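Local coordinates for protein fibrillarin-like rRNA/tRNA 2'-O-methyltransferase (Aeropyrum pernix, PDB 4DF3) that probably methylates ribose 2'-hydroxyls of rRNA and tRNA at sites chosen by a guide RNA, using bound S-adenosylmethionine as the methyl donor, at residues R59-A64 and V215-F220; I81-L84 and T90-S93; P158-I163 and M178-K183; E51-N56 and M95-G100. The protein carries 2 engineered substitutions. All coordinates share one frame; numbering follows the deposited sequence.

Contact 1. Residues R59-A64 and V215-F220; sequences RSKLAA and VHLDPF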
loop_
_atom_site.group_PDB
_atom_site.type_symbol
_atom_site.label_atom_id
_atom_site.label_comp_id
_atom_site.label_asym_id
_atom_site.label_seq_id
_atom_site.Cartn_x
_atom_site.Cartn_y
_atom_site.Cartn_z
ATOM N N ARG A 59 -8.498 -1.141 -7.870
ATOM C CA ARG A 59 -7.584 -0.002 -8.159
ATOM C C ARG A 59 -6.396 0.089 -7.170
ATOM O O ARG A 59 -5.471 0.952 -7.342
ATOM C CB ARG A 59 -8.344 1.296 -8.028
ATOM C CG ARG A 59 -9.546 1.458 -8.960
ATOM C CD ARG A 59 -9.146 1.684 -10.474
ATOM N NE ARG A 59 -8.083 2.687 -10.649
ATOM C CZ ARG A 59 -8.216 4.022 -10.545
ATOM N NH1 ARG A 59 -9.400 4.597 -10.298
ATOM N NH2 ARG A 59 -7.129 4.796 -10.688
ATOM N N SER A 60 -6.424 -0.788 -6.170
ATOM C CA SER A 60 -5.323 -0.753 -5.172
ATOM C C SER A 60 -4.897 -2.112 -4.757
ATOM O O SER A 60 -5.712 -2.903 -4.130
ATOM C CB SER A 60 -5.790 0.049 -3.926
ATOM O OG SER A 60 -4.837 -0.065 -2.833
ATOM N N LYS A 61 -3.608 -2.394 -4.998
ATOM C CA LYS A 61 -3.155 -3.762 -4.698
ATOM C C LYS A 61 -3.191 -4.160 -3.222
ATOM O O LYS A 61 -3.409 -5.371 -2.868
ATOM C CB LYS A 61 -1.760 -3.973 -5.281
ATOM C CG LYS A 61 -1.739 -4.052 -6.840
ATOM C CD LYS A 61 -0.283 -4.299 -7.271
ATOM C CE LYS A 61 0.045 -3.924 -8.730
ATOM N NZ LYS A 61 0.185 -2.444 -8.913
ATOM N N LEU A 62 -3.019 -3.164 -2.339
ATOM C CA LEU A 62 -3.083 -3.506 -0.894
ATOM C C LEU A 62 -4.460 -3.885 -0.433
ATOM O O LEU A 62 -4.642 -4.818 0.378
ATOM C CB LEU A 62 -2.576 -2.305 -0.038
ATOM C CG LEU A 62 -2.588 -2.442 1.521
ATOM C CD1 LEU A 62 -1.917 -3.787 1.869
ATOM C CD2 LEU A 62 -1.895 -1.173 2.126
ATOM N N ALA A 63 -5.494 -3.181 -0.922
ATOM C CA ALA A 63 -6.876 -3.535 -0.610
ATOM C C ALA A 63 -7.126 -4.924 -1.209
ATOM O O ALA A 63 -7.740 -5.760 -0.554
ATOM C CB ALA A 63 -7.848 -2.535 -1.319
ATOM N N ALA A 64 -6.667 -5.156 -2.461
ATOM C CA ALA A 64 -6.775 -6.537 -3.026
ATOM C C ALA A 64 -6.145 -7.611 -2.136
ATOM O O ALA A 64 -6.746 -8.719 -1.883
ATOM C CB ALA A 64 -6.211 -6.579 -4.479
ATOM N N VAL A 215 -0.053 -13.602 -1.002
ATOM C CA VAL A 215 -1.356 -13.868 -1.574
ATOM C C VAL A 215 -1.388 -13.401 -3.029
ATOM O O VAL A 215 -0.943 -12.306 -3.348
ATOM C CB VAL A 215 -2.616 -13.280 -0.790
ATOM C CG1 VAL A 215 -2.797 -13.996 0.600
ATOM C CG2 VAL A 215 -2.596 -11.701 -0.699
ATOM N N HIS A 216 -1.945 -14.244 -3.904
ATOM C CA HIS A 216 -2.184 -13.780 -5.243
ATOM C C HIS A 216 -3.409 -12.830 -5.296
ATOM O O HIS A 216 -4.348 -12.996 -4.504
ATOM C CB HIS A 216 -2.337 -14.986 -6.212
ATOM C CG HIS A 216 -2.188 -14.576 -7.647
ATOM N ND1 HIS A 216 -3.251 -14.092 -8.387
ATOM C CD2 HIS A 216 -1.112 -14.515 -8.465
ATOM C CE1 HIS A 216 -2.834 -13.703 -9.564
ATOM N NE2 HIS A 216 -1.550 -14.007 -9.669
ATOM N N LEU A 217 -3.410 -11.857 -6.214
ATOM C CA LEU A 217 -4.408 -10.817 -6.212
ATOM C C LEU A 217 -5.557 -11.015 -7.188
ATOM O O LEU A 217 -6.412 -10.176 -7.277
ATOM C CB LEU A 217 -3.754 -9.435 -6.444
ATOM C CG LEU A 217 -2.669 -9.127 -5.424
ATOM C CD1 LEU A 217 -1.992 -7.697 -5.710
ATOM C CD2 LEU A 217 -3.155 -9.297 -3.884
ATOM N N ASP A 218 -5.576 -12.139 -7.908
ATOM C CA ASP A 218 -6.629 -12.349 -8.879
ATOM C C ASP A 218 -7.990 -12.401 -8.171
ATOM O O ASP A 218 -8.066 -12.991 -7.100
ATOM C CB ASP A 218 -6.378 -13.684 -9.571
ATOM C CG ASP A 218 -7.486 -14.050 -10.523
ATOM O OD1 ASP A 218 -7.435 -13.551 -11.648
ATOM O OD2 ASP A 218 -8.407 -14.755 -10.115
ATOM N N PRO A 219 -9.053 -11.779 -8.772
ATOM C CA PRO A 219 -9.093 -11.072 -10.056
ATOM C C PRO A 219 -8.915 -9.596 -9.950
ATOM O O PRO A 219 -9.094 -8.903 -10.938
ATOM C CB PRO A 219 -10.562 -11.349 -10.521
ATOM C CG PRO A 219 -11.336 -11.024 -9.210
ATOM C CD PRO A 219 -10.408 -11.807 -8.150
ATOM N N PHE A 220 -8.701 -9.086 -8.750
ATOM C CA PHE A 220 -8.487 -7.638 -8.546
ATOM C C PHE A 220 -7.274 -7.143 -9.334
ATOM O O PHE A 220 -7.293 -6.040 -9.954
ATOM C CB PHE A 220 -8.302 -7.355 -7.048
ATOM C CG PHE A 220 -9.457 -7.790 -6.186
ATOM C CD1 PHE A 220 -10.720 -7.197 -6.332
ATOM C CD2 PHE A 220 -9.266 -8.784 -5.245
ATOM C CE1 PHE A 220 -11.759 -7.577 -5.542
ATOM C CE2 PHE A 220 -10.294 -9.193 -4.470
ATOM C CZ PHE A 220 -11.579 -8.544 -4.619
#
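Lys61 and Ala64 of helix 61-67 pack on Leu217 and Phe220, which lie just past strand 211-216. This strand is an outermost one of the seven-stranded mixed sheet of the Rossmann-like methyltransferase fold. The helix covers the turn that leads on to strand 224-229. The contact is apolar, and no hydrogen bond crosses it. Lys61 can be followed outward. Its CB lies 3.8 Å from Leu217 CD1. CG keeps the same distance to that methyl. CD is a little farther from Leu217 CD1, at 4.1 Å. The two side chains cross at about a right angle, so one methyl of the leucine meets three methylenes of the lysine in turn. Beyond CD the chain leaves the segment 215-220 and bends at its last torsion (chi4 76°). NZ forms a salt bridge with Asp154, which binds S-adenosylmethionine, and Lys61 itself belongs to that pocket. The aliphatic half of the lysine is thus packing, and its charged end lies at the cofactor site. The other branch of Leu217, CD2, turns to the helix backbone and lies 3.9 Å from Ala64 C. Within the turn, Asp218 N donates to His216 ND1, and NE2 of the same ring is hydrogen-bonded to Ala184 O. Lys68 is hydrogen-bonded to the carbonyls of His216 and Asp218, a second tie to this turn. A cis peptide bond precedes Pro219. Phe220 then returns to the helix, where its CB sits 3.4 Å from Ala64 CB, with ring atom CD2 also near that methyl, at 3.8 Å.

Contact 2. Residues I81-L84 and T90-S93; sequences ILYL and TTAS. With SAM (S-adenosylmethionine), chain C.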
loop_
_atom_site.group_PDB
_atom_site.type_symbol
_atom_site.label_atom_id
_atom_site.label_comp_id
_atom_site.label_asym_id
_atom_site.label_seq_id
_atom_site.Cartn_x
_atom_site.Cartn_y
_atom_site.Cartn_z
ATOM N N ILE A 81 6.121 5.309 6.855
ATOM C CA ILE A 81 6.147 4.298 5.793
ATOM C C ILE A 81 6.985 4.808 4.632
ATOM O O ILE A 81 6.801 5.955 4.154
ATOM C CB ILE A 81 4.699 4.025 5.270
ATOM C CG1 ILE A 81 3.845 3.354 6.366
ATOM C CG2 ILE A 81 4.712 3.083 4.068
ATOM C CD1 ILE A 81 2.377 3.357 6.012
ATOM N N LEU A 82 7.904 3.969 4.159
ATOM C CA LEU A 82 8.611 4.319 2.955
ATOM C C LEU A 82 7.868 3.602 1.814
ATOM O O LEU A 82 7.788 2.376 1.769
ATOM C CB LEU A 82 10.060 3.825 3.001
ATOM C CG LEU A 82 10.874 3.938 1.684
ATOM C CD1 LEU A 82 10.866 5.404 1.215
ATOM C CD2 LEU A 82 12.349 3.469 1.984
ATOM N N TYR A 83 7.378 4.391 0.875
ATOM C CA TYR A 83 6.562 3.852 -0.229
ATOM C C TYR A 83 7.303 4.035 -1.561
ATOM O O TYR A 83 7.473 5.189 -2.019
ATOM C CB TYR A 83 5.231 4.594 -0.250
ATOM C CG TYR A 83 4.146 3.954 -1.118
ATOM C CD1 TYR A 83 2.850 3.910 -0.673
ATOM C CD2 TYR A 83 4.422 3.467 -2.405
ATOM C CE1 TYR A 83 1.843 3.432 -1.500
ATOM C CE2 TYR A 83 3.407 2.908 -3.243
ATOM C CZ TYR A 83 2.129 2.935 -2.773
ATOM O OH TYR A 83 1.105 2.448 -3.552
ATOM N N LEU A 84 7.753 2.909 -2.123
ATOM C CA LEU A 84 8.542 2.920 -3.353
ATOM C C LEU A 84 7.567 2.765 -4.502
ATOM O O LEU A 84 6.882 1.721 -4.605
ATOM C CB LEU A 84 9.632 1.846 -3.378
ATOM C CG LEU A 84 10.680 1.899 -2.231
ATOM C CD1 LEU A 84 11.720 0.812 -2.423
ATOM C CD2 LEU A 84 11.297 3.265 -2.031
ATOM N N THR A 90 -2.984 6.753 -5.253
ATOM C CA THR A 90 -4.156 5.883 -5.003
ATOM C C THR A 90 -4.094 5.045 -3.707
ATOM O O THR A 90 -4.933 5.211 -2.793
ATOM C CB THR A 90 -4.387 4.982 -6.204
ATOM O OG1 THR A 90 -4.835 5.803 -7.306
ATOM C CG2 THR A 90 -5.496 4.001 -5.876
ATOM N N THR A 91 -3.103 4.154 -3.601
ATOM C CA THR A 91 -2.995 3.298 -2.422
ATOM C C THR A 91 -2.454 4.150 -1.262
ATOM O O THR A 91 -2.853 3.958 -0.089
ATOM C CB THR A 91 -2.080 2.092 -2.717
ATOM O OG1 THR A 91 -2.672 1.309 -3.799
ATOM C CG2 THR A 91 -1.883 1.273 -1.452
ATOM N N ALA A 92 -1.512 5.059 -1.565
ATOM C CA ALA A 92 -0.968 5.886 -0.461
ATOM C C ALA A 92 -2.061 6.719 0.199
ATOM O O ALA A 92 -1.969 7.016 1.386
ATOM C CB ALA A 92 0.175 6.773 -0.953
ATOM N N SER A 93 -3.103 7.104 -0.534
ATOM C CA SER A 93 -4.104 7.961 0.116
ATOM C C SER A 93 -4.818 7.173 1.221
ATOM O O SER A 93 -5.190 7.718 2.270
ATOM C CB SER A 93 -5.163 8.509 -0.898
ATOM O OG SER A 93 -5.937 7.456 -1.493
HETATM N N SAM C . 1.663 1.905 -5.923
HETATM C CA SAM C . 0.732 2.620 -6.844
HETATM C C SAM C . -0.685 2.389 -6.313
HETATM O O SAM C . -0.983 1.329 -5.723
HETATM O OXT SAM C . -1.535 3.260 -6.466
HETATM C CB SAM C . 0.816 2.092 -8.318
HETATM C CG SAM C . 2.289 2.132 -8.687
HETATM S SD SAM C . 2.669 2.113 -10.462
HETATM C CE SAM C . 2.390 0.328 -10.585
HETATM C "C5'" SAM C . 4.500 2.125 -10.436
HETATM C "C4'" SAM C . 5.103 3.527 -10.320
HETATM O "O4'" SAM C . 6.480 3.506 -9.948
HETATM C "C3'" SAM C . 5.069 4.394 -11.571
HETATM O "O3'" SAM C . 4.352 5.572 -11.189
HETATM C "C2'" SAM C . 6.527 4.598 -12.012
HETATM O "O2'" SAM C . 6.754 5.885 -12.543
HETATM C "C1'" SAM C . 7.285 4.432 -10.702
HETATM N N9 SAM C . 8.623 3.822 -10.826
HETATM C C8 SAM C . 9.088 2.811 -11.675
HETATM N N7 SAM C . 10.433 2.596 -11.398
HETATM C C5 SAM C . 10.813 3.436 -10.424
HETATM C C6 SAM C . 12.021 3.613 -9.769
HETATM N N6 SAM C . 13.182 2.907 -10.058
HETATM N N1 SAM C . 11.944 4.582 -8.779
HETATM C C2 SAM C . 10.875 5.368 -8.389
HETATM N N3 SAM C . 9.681 5.163 -9.057
HETATM C C4 SAM C . 9.694 4.239 -10.055
HETATM O O HOH W 1 -0.143 5.204 -4.156
#
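Tyr83 has CG anti to its backbone nitrogen (chi1 -167°), which sends the ring from strand 80-84 to the first turn of helix 90-99. Thr91 turns OG1 anti to its carbonyl carbon (chi1 -61°), and this puts the hydroxyl beside the carboxylate of S-adenosylmethionine. The two side chains meet directly where Tyr83 OH touches Thr91 CB at 3.3 Å, near the plane of the ring. Farther back, Tyr83 CE1 packs 3.8 Å from Ala92 CB. The cofactor's amino acid end bonds to both side chains. Its amino nitrogen N lies at the ring edge, in plane, and donates a very short hydrogen bond to Tyr83 OH. Thr91 OG1 donates to SAM O at 2.6 Å, and Thr91 N adds a weak bond to SAM OXT. A water joins the parts: it accepts from Ala92 N at 2.9 Å, is hydrogen-bonded to Tyr83 OH at 3.1 Å and donates weakly to OXT. This end is therefore held by both segments, and backbone N-H groups at the start of the helix would probably help to offset the carboxylate charge. Thr91 OG1 is also hydrogen-bonded to Ser60 OG, which probably helps to fix its rotation. Thr90 and Thr91 are established S-adenosylmethionine-binding residues. A strand followed by a cofactor-binding turn and a helix, here the start of the unit 80-84, 90-99 and 104-109, is the classic binding site of Rossmann-like methyltransferases.

Contact 3. Residues P158-I163 and M178-K183; sequences PEQAAI and MLMAIK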
loop_
_atom_site.group_PDB
_atom_site.type_symbol
_atom_site.label_atom_id
_atom_site.label_comp_id
_atom_site.label_asym_id
_atom_site.label_seq_id
_atom_site.Cartn_x
_atom_site.Cartn_y
_atom_site.Cartn_z
ATOM N N PRO A 158 11.558 -5.212 -13.016
ATOM C CA PRO A 158 12.243 -6.452 -12.717
ATOM C C PRO A 158 13.209 -6.167 -11.604
ATOM O O PRO A 158 13.612 -4.998 -11.448
ATOM C CB PRO A 158 13.077 -6.686 -13.980
ATOM C CG PRO A 158 12.249 -6.074 -15.077
ATOM C CD PRO A 158 11.716 -4.826 -14.436
ATOM N N GLU A 159 13.541 -7.197 -10.833
ATOM C CA GLU A 159 14.573 -7.103 -9.790
ATOM C C GLU A 159 14.243 -6.022 -8.763
ATOM O O GLU A 159 15.126 -5.325 -8.158
ATOM C CB GLU A 159 15.980 -6.969 -10.407
ATOM C CG GLU A 159 16.445 -8.319 -11.084
ATOM C CD GLU A 159 17.845 -8.240 -11.678
ATOM O OE1 GLU A 159 18.650 -7.386 -11.262
ATOM O OE2 GLU A 159 18.166 -9.053 -12.574
ATOM N N GLN A 160 12.956 -6.012 -8.443
ATOM C CA GLN A 160 12.468 -5.149 -7.397
ATOM C C GLN A 160 13.000 -5.554 -6.018
ATOM O O GLN A 160 13.227 -4.648 -5.151
ATOM C CB GLN A 160 10.937 -5.117 -7.454
ATOM C CG GLN A 160 10.344 -4.165 -6.436
ATOM C CD GLN A 160 8.871 -4.006 -6.618
ATOM O OE1 GLN A 160 8.360 -2.913 -6.469
ATOM N NE2 GLN A 160 8.178 -5.091 -7.008
ATOM N N ALA A 161 13.247 -6.870 -5.798
ATOM C CA ALA A 161 13.655 -7.317 -4.486
ATOM C C ALA A 161 15.003 -6.684 -4.085
ATOM O O ALA A 161 15.155 -6.308 -2.933
ATOM C CB ALA A 161 13.677 -8.824 -4.359
ATOM N N ALA A 162 15.946 -6.577 -5.025
ATOM C CA ALA A 162 17.234 -5.878 -4.762
ATOM C C ALA A 162 17.019 -4.420 -4.381
ATOM O O ALA A 162 17.697 -3.937 -3.488
ATOM C CB ALA A 162 18.183 -5.978 -6.008
ATOM N N ILE A 163 16.062 -3.759 -5.032
ATOM C CA ILE A 163 15.750 -2.337 -4.703
ATOM C C ILE A 163 15.189 -2.300 -3.279
ATOM O O ILE A 163 15.561 -1.413 -2.451
ATOM C CB ILE A 163 14.725 -1.756 -5.687
ATOM C CG1 ILE A 163 15.333 -1.752 -7.094
ATOM C CG2 ILE A 163 14.160 -0.344 -5.197
ATOM C CD1 ILE A 163 14.350 -1.334 -8.152
ATOM N N MET A 178 7.529 -5.334 5.408
ATOM C CA MET A 178 7.837 -5.056 4.001
ATOM C C MET A 178 6.738 -5.689 3.201
ATOM O O MET A 178 6.455 -6.912 3.347
ATOM C CB MET A 178 9.197 -5.752 3.647
ATOM C CG MET A 178 9.842 -5.364 2.285
ATOM S SD MET A 178 8.879 -5.955 0.888
ATOM C CE MET A 178 9.012 -7.682 1.124
ATOM N N LEU A 179 6.019 -4.868 2.430
ATOM C CA LEU A 179 5.000 -5.382 1.530
ATOM C C LEU A 179 5.487 -5.066 0.135
ATOM O O LEU A 179 5.836 -3.918 -0.190
ATOM C CB LEU A 179 3.676 -4.656 1.774
ATOM C CG LEU A 179 2.972 -5.044 3.092
ATOM C CD1 LEU A 179 1.935 -3.910 3.440
ATOM C CD2 LEU A 179 2.257 -6.431 2.942
ATOM N N MET A 180 5.518 -6.100 -0.687
ATOM C CA MET A 180 6.053 -5.965 -2.095
ATOM C C MET A 180 5.045 -6.582 -3.117
ATOM O O MET A 180 4.659 -7.746 -3.000
ATOM C CB MET A 180 7.461 -6.585 -2.293
ATOM C CG MET A 180 8.027 -6.189 -3.679
ATOM S SD MET A 180 9.684 -6.915 -3.878
ATOM C CE MET A 180 9.403 -8.558 -4.462
ATOM N N ALA A 181 4.536 -5.759 -4.018
ATOM C CA ALA A 181 3.764 -6.280 -5.155
ATOM C C ALA A 181 4.736 -6.863 -6.183
ATOM O O ALA A 181 5.612 -6.164 -6.703
ATOM C CB ALA A 181 2.971 -5.140 -5.799
ATOM N N ILE A 182 4.542 -8.130 -6.521
ATOM C CA ILE A 182 5.408 -8.849 -7.441
ATOM C C ILE A 182 4.571 -9.376 -8.637
ATOM O O ILE A 182 3.447 -9.858 -8.428
ATOM C CB ILE A 182 6.106 -10.055 -6.687
ATOM C CG1 ILE A 182 7.142 -10.722 -7.600
ATOM C CG2 ILE A 182 5.147 -11.057 -6.121
ATOM C CD1 ILE A 182 8.008 -11.784 -6.807
ATOM N N LYS A 183 5.143 -9.304 -9.850
ATOM C CA LYS A 183 4.520 -9.947 -11.007
ATOM C C LYS A 183 4.502 -11.417 -10.736
ATOM O O LYS A 183 5.537 -12.007 -10.425
ATOM C CB LYS A 183 5.355 -9.628 -12.257
ATOM C CG LYS A 183 4.547 -9.582 -13.508
ATOM C CD LYS A 183 3.920 -8.175 -13.675
ATOM C CE LYS A 183 3.071 -7.970 -14.960
ATOM N NZ LYS A 183 3.513 -8.674 -16.206
#
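Gln160 spans from the first turn of helix 160-171 to the backbone of strand 176-183. Its NE2 donates to Ala181 O at 2.8 Å. The bond is bent, with an N-H...O angle of 133°, and the nitrogen stands 24° from the carbonyl plane. The same side chain runs alongside Met180: NE2 is 3.5 Å from Met180 CG, and Gln160 CG is 3.8 Å from Met180 SD. The glutamine and the methionine run past each other in opposite directions. Gln160 keeps CG anti to the backbone nitrogen (chi1 -177°) and is extended through CD, which gives it the length to reach the strand. Met180 bends only at its last torsion. Its SD lies 4.0 Å from Ala161 CA, and its methyl CE is near Ala161 CB. Outside this shell, Gln160 OE1 accepts from Val155 N, in the stretch that binds S-adenosylmethionine. Both ends of the buried amide are thus bonded, and this fixes which way it faces. A leucine in its place would probably leave Ala181 O and Val155 N without their side-chain partner and so weaken the tie of the helix to strand 176-183 and to the cofactor-binding loop. Met180 also touches Ala153 and Ile227, on the neighbouring strands 148-153 and 224-229. Ala161 packs on Thr203 and Leu204 of helix 195-206. That helix also touches Ile182, so the two helices pack together on one face of the sheet.

Contact 4. Residues E51-N56 and M95-G100; sequences EYREWN and MSDIIG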
loop_
_atom_site.group_PDB
_atom_site.type_symbol
_atom_site.label_atom_id
_atom_site.label_comp_id
_atom_site.label_asym_id
_atom_site.label_seq_id
_atom_site.Cartn_x
_atom_site.Cartn_y
_atom_site.Cartn_z
ATOM N N GLU A 51 -17.222 10.661 7.231
ATOM C CA GLU A 51 -17.057 10.404 5.824
ATOM C C GLU A 51 -16.001 9.333 5.639
ATOM O O GLU A 51 -14.901 9.399 6.250
ATOM C CB GLU A 51 -16.520 11.640 5.119
ATOM C CG GLU A 51 -16.614 11.558 3.651
ATOM C CD GLU A 51 -16.342 12.871 2.969
ATOM O OE1 GLU A 51 -17.229 13.760 2.906
ATOM O OE2 GLU A 51 -15.221 12.977 2.453
ATOM N N TYR A 52 -16.343 8.395 4.758
ATOM C CA TYR A 52 -15.469 7.236 4.430
ATOM C C TYR A 52 -15.222 7.254 2.941
ATOM O O TYR A 52 -16.084 7.664 2.149
ATOM C CB TYR A 52 -16.157 5.895 4.830
ATOM C CG TYR A 52 -16.378 5.814 6.330
ATOM C CD1 TYR A 52 -15.459 5.237 7.142
ATOM C CD2 TYR A 52 -17.562 6.353 6.920
ATOM C CE1 TYR A 52 -15.640 5.186 8.570
ATOM C CE2 TYR A 52 -17.764 6.292 8.335
ATOM C CZ TYR A 52 -16.829 5.704 9.119
ATOM O OH TYR A 52 -17.026 5.651 10.460
ATOM N N ARG A 53 -14.074 6.719 2.545
ATOM C CA ARG A 53 -13.675 6.694 1.170
ATOM C C ARG A 53 -13.623 5.195 0.801
ATOM O O ARG A 53 -12.853 4.452 1.403
ATOM C CB ARG A 53 -12.255 7.261 1.001
ATOM C CG ARG A 53 -12.030 8.763 1.336
ATOM C CD ARG A 53 -10.519 9.103 1.251
ATOM N NE ARG A 53 -10.001 8.806 -0.016
ATOM C CZ ARG A 53 -8.905 8.104 -0.269
ATOM N NH1 ARG A 53 -8.094 7.645 0.695
ATOM N NH2 ARG A 53 -8.579 7.975 -1.517
ATOM N N GLU A 54 -14.397 4.780 -0.198
ATOM C CA GLU A 54 -14.281 3.413 -0.671
ATOM C C GLU A 54 -12.817 3.074 -1.084
ATOM O O GLU A 54 -12.181 3.842 -1.764
ATOM C CB GLU A 54 -15.239 3.153 -1.841
ATOM C CG GLU A 54 -15.201 1.742 -2.319
ATOM C CD GLU A 54 -16.154 1.559 -3.540
ATOM O OE1 GLU A 54 -15.937 2.170 -4.571
ATOM O OE2 GLU A 54 -17.179 0.886 -3.419
ATOM N N TRP A 55 -12.326 1.928 -0.622
ATOM C CA TRP A 55 -11.034 1.465 -0.956
ATOM C C TRP A 55 -11.222 0.335 -1.997
ATOM O O TRP A 55 -11.391 -0.834 -1.647
ATOM C CB TRP A 55 -10.308 0.969 0.279
ATOM C CG TRP A 55 -8.800 0.748 0.083
ATOM C CD1 TRP A 55 -8.078 0.993 -1.035
ATOM C CD2 TRP A 55 -7.876 0.332 1.085
ATOM N NE1 TRP A 55 -6.729 0.704 -0.804
ATOM C CE2 TRP A 55 -6.593 0.287 0.486
ATOM C CE3 TRP A 55 -8.017 -0.007 2.449
ATOM C CZ2 TRP A 55 -5.453 -0.075 1.174
ATOM C CZ3 TRP A 55 -6.867 -0.408 3.158
ATOM C CH2 TRP A 55 -5.592 -0.458 2.502
ATOM N N ASN A 56 -11.115 0.702 -3.266
ATOM C CA ASN A 56 -11.540 -0.240 -4.332
ATOM C C ASN A 56 -10.372 -1.186 -4.640
ATOM O O ASN A 56 -9.330 -0.731 -5.091
ATOM C CB ASN A 56 -11.790 0.611 -5.585
ATOM C CG ASN A 56 -12.271 -0.220 -6.781
ATOM O OD1 ASN A 56 -12.391 -1.466 -6.713
ATOM N ND2 ASN A 56 -12.610 0.479 -7.874
ATOM N N MET A 95 -3.399 4.623 2.845
ATOM C CA MET A 95 -2.408 4.493 3.949
ATOM C C MET A 95 -2.466 5.784 4.787
ATOM O O MET A 95 -2.486 5.730 6.026
ATOM C CB MET A 95 -1.003 4.294 3.432
ATOM C CG MET A 95 -0.835 2.974 2.821
ATOM S SD MET A 95 0.812 2.984 2.090
ATOM C CE MET A 95 1.123 1.304 1.566
ATOM N N SER A 96 -2.547 6.932 4.108
ATOM C CA SER A 96 -2.599 8.254 4.779
ATOM C C SER A 96 -3.833 8.324 5.700
ATOM O O SER A 96 -3.690 8.747 6.867
ATOM C CB SER A 96 -2.588 9.405 3.723
ATOM O OG SER A 96 -3.099 10.610 4.255
ATOM N N ASP A 97 -5.011 7.844 5.213
ATOM C CA ASP A 97 -6.166 7.760 6.112
ATOM C C ASP A 97 -5.886 6.957 7.412
ATOM O O ASP A 97 -6.283 7.377 8.484
ATOM C CB ASP A 97 -7.386 7.160 5.404
ATOM C CG ASP A 97 -7.982 8.089 4.357
ATOM O OD1 ASP A 97 -7.762 9.343 4.403
ATOM O OD2 ASP A 97 -8.735 7.573 3.477
ATOM N N ILE A 98 -5.300 5.763 7.260
ATOM C CA ILE A 98 -5.101 4.827 8.394
ATOM C C ILE A 98 -4.095 5.346 9.371
ATOM O O ILE A 98 -4.332 5.345 10.591
ATOM C CB ILE A 98 -4.680 3.433 7.846
ATOM C CG1 ILE A 98 -5.892 2.879 7.058
ATOM C CG2 ILE A 98 -4.335 2.428 8.950
ATOM C CD1 ILE A 98 -5.463 1.706 6.134
ATOM N N ILE A 99 -2.977 5.829 8.834
ATOM C CA ILE A 99 -1.876 6.270 9.716
ATOM C C ILE A 99 -2.184 7.531 10.463
ATOM O O ILE A 99 -1.623 7.754 11.552
ATOM C CB ILE A 99 -0.495 6.421 8.984
ATOM C CG1 ILE A 99 -0.471 7.593 8.029
ATOM C CG2 ILE A 99 -0.126 5.078 8.314
ATOM C CD1 ILE A 99 0.822 7.618 7.105
ATOM N N GLY A 100 -3.080 8.358 9.893
ATOM C CA GLY A 100 -3.559 9.583 10.578
ATOM C C GLY A 100 -2.510 10.686 10.596
ATOM O O GLY A 100 -1.453 10.559 9.997
#
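Arg53 of strand 50-54 and Asp97 of helix 90-99 form a buried salt bridge. Arg53 NH1 donates to Asp97 OD2 at 2.9 Å, with a fairly straight N-H...O angle of 162°. The oxygen lies in the guanidinium plane, but the nitrogen meets OD2 from above the carboxylate plane, and the two planes are 73° apart. The bend at chi3 (58°) turns the guanidinium so that NH1 meets OD2; CD, set by the earlier torsions, lies 3.2 Å from Asp97 OD2. Two more salt bridges extend it, Arg53 NE with Glu42 and Asp97 OD1 with Arg125. Hydrogen bonds join Arg53 NH2 to Ser93 OG, and Asp97 to Thr30 OG1 and Leu33 N. A methionine at Arg53 would probably cost Asp97 OD2 and Glu42 this positive partner, leaving Asp97 to rely on Arg125, and take away the bond to Ser93. The apolar part is smaller: Trp55 CZ3 meets Ile98 CD1 at 3.9 Å, the side chains crossing at about a right angle. Trp55 also rests on Leu62, Ala63 and Leu66 of helix 61-67. The contact thus joins the five-stranded antiparallel sheet, where strand 50-54 lies between 26-31 and 44-47, to helix 90-99 of the methyltransferase domain.

In the fold
From the N terminus, the first of these segments is on strand 50-54, and contact 4 closes the loop from it to helix 90-99. Helix 61-67 follows, and contact 1 closes a far longer loop, reaching residues 215-220. Contacts 4 and 1 cross, because their segments alternate. Contact 2 is nested inside both loops and shares helix 90-99 with contact 4. Contact 3 opens after contact 2 has closed and is nested inside contact 1. Contacts 1, 2 and 3 all reach the seven-stranded sheet, and contact 4 ties helix 90-99, which packs on that sheet, to the N-terminal antiparallel sheet. Ser60, at the N-cap of helix 61-67, and Leu62 connect the segment of contact 1 to Trp55 and Met95 of contact 4.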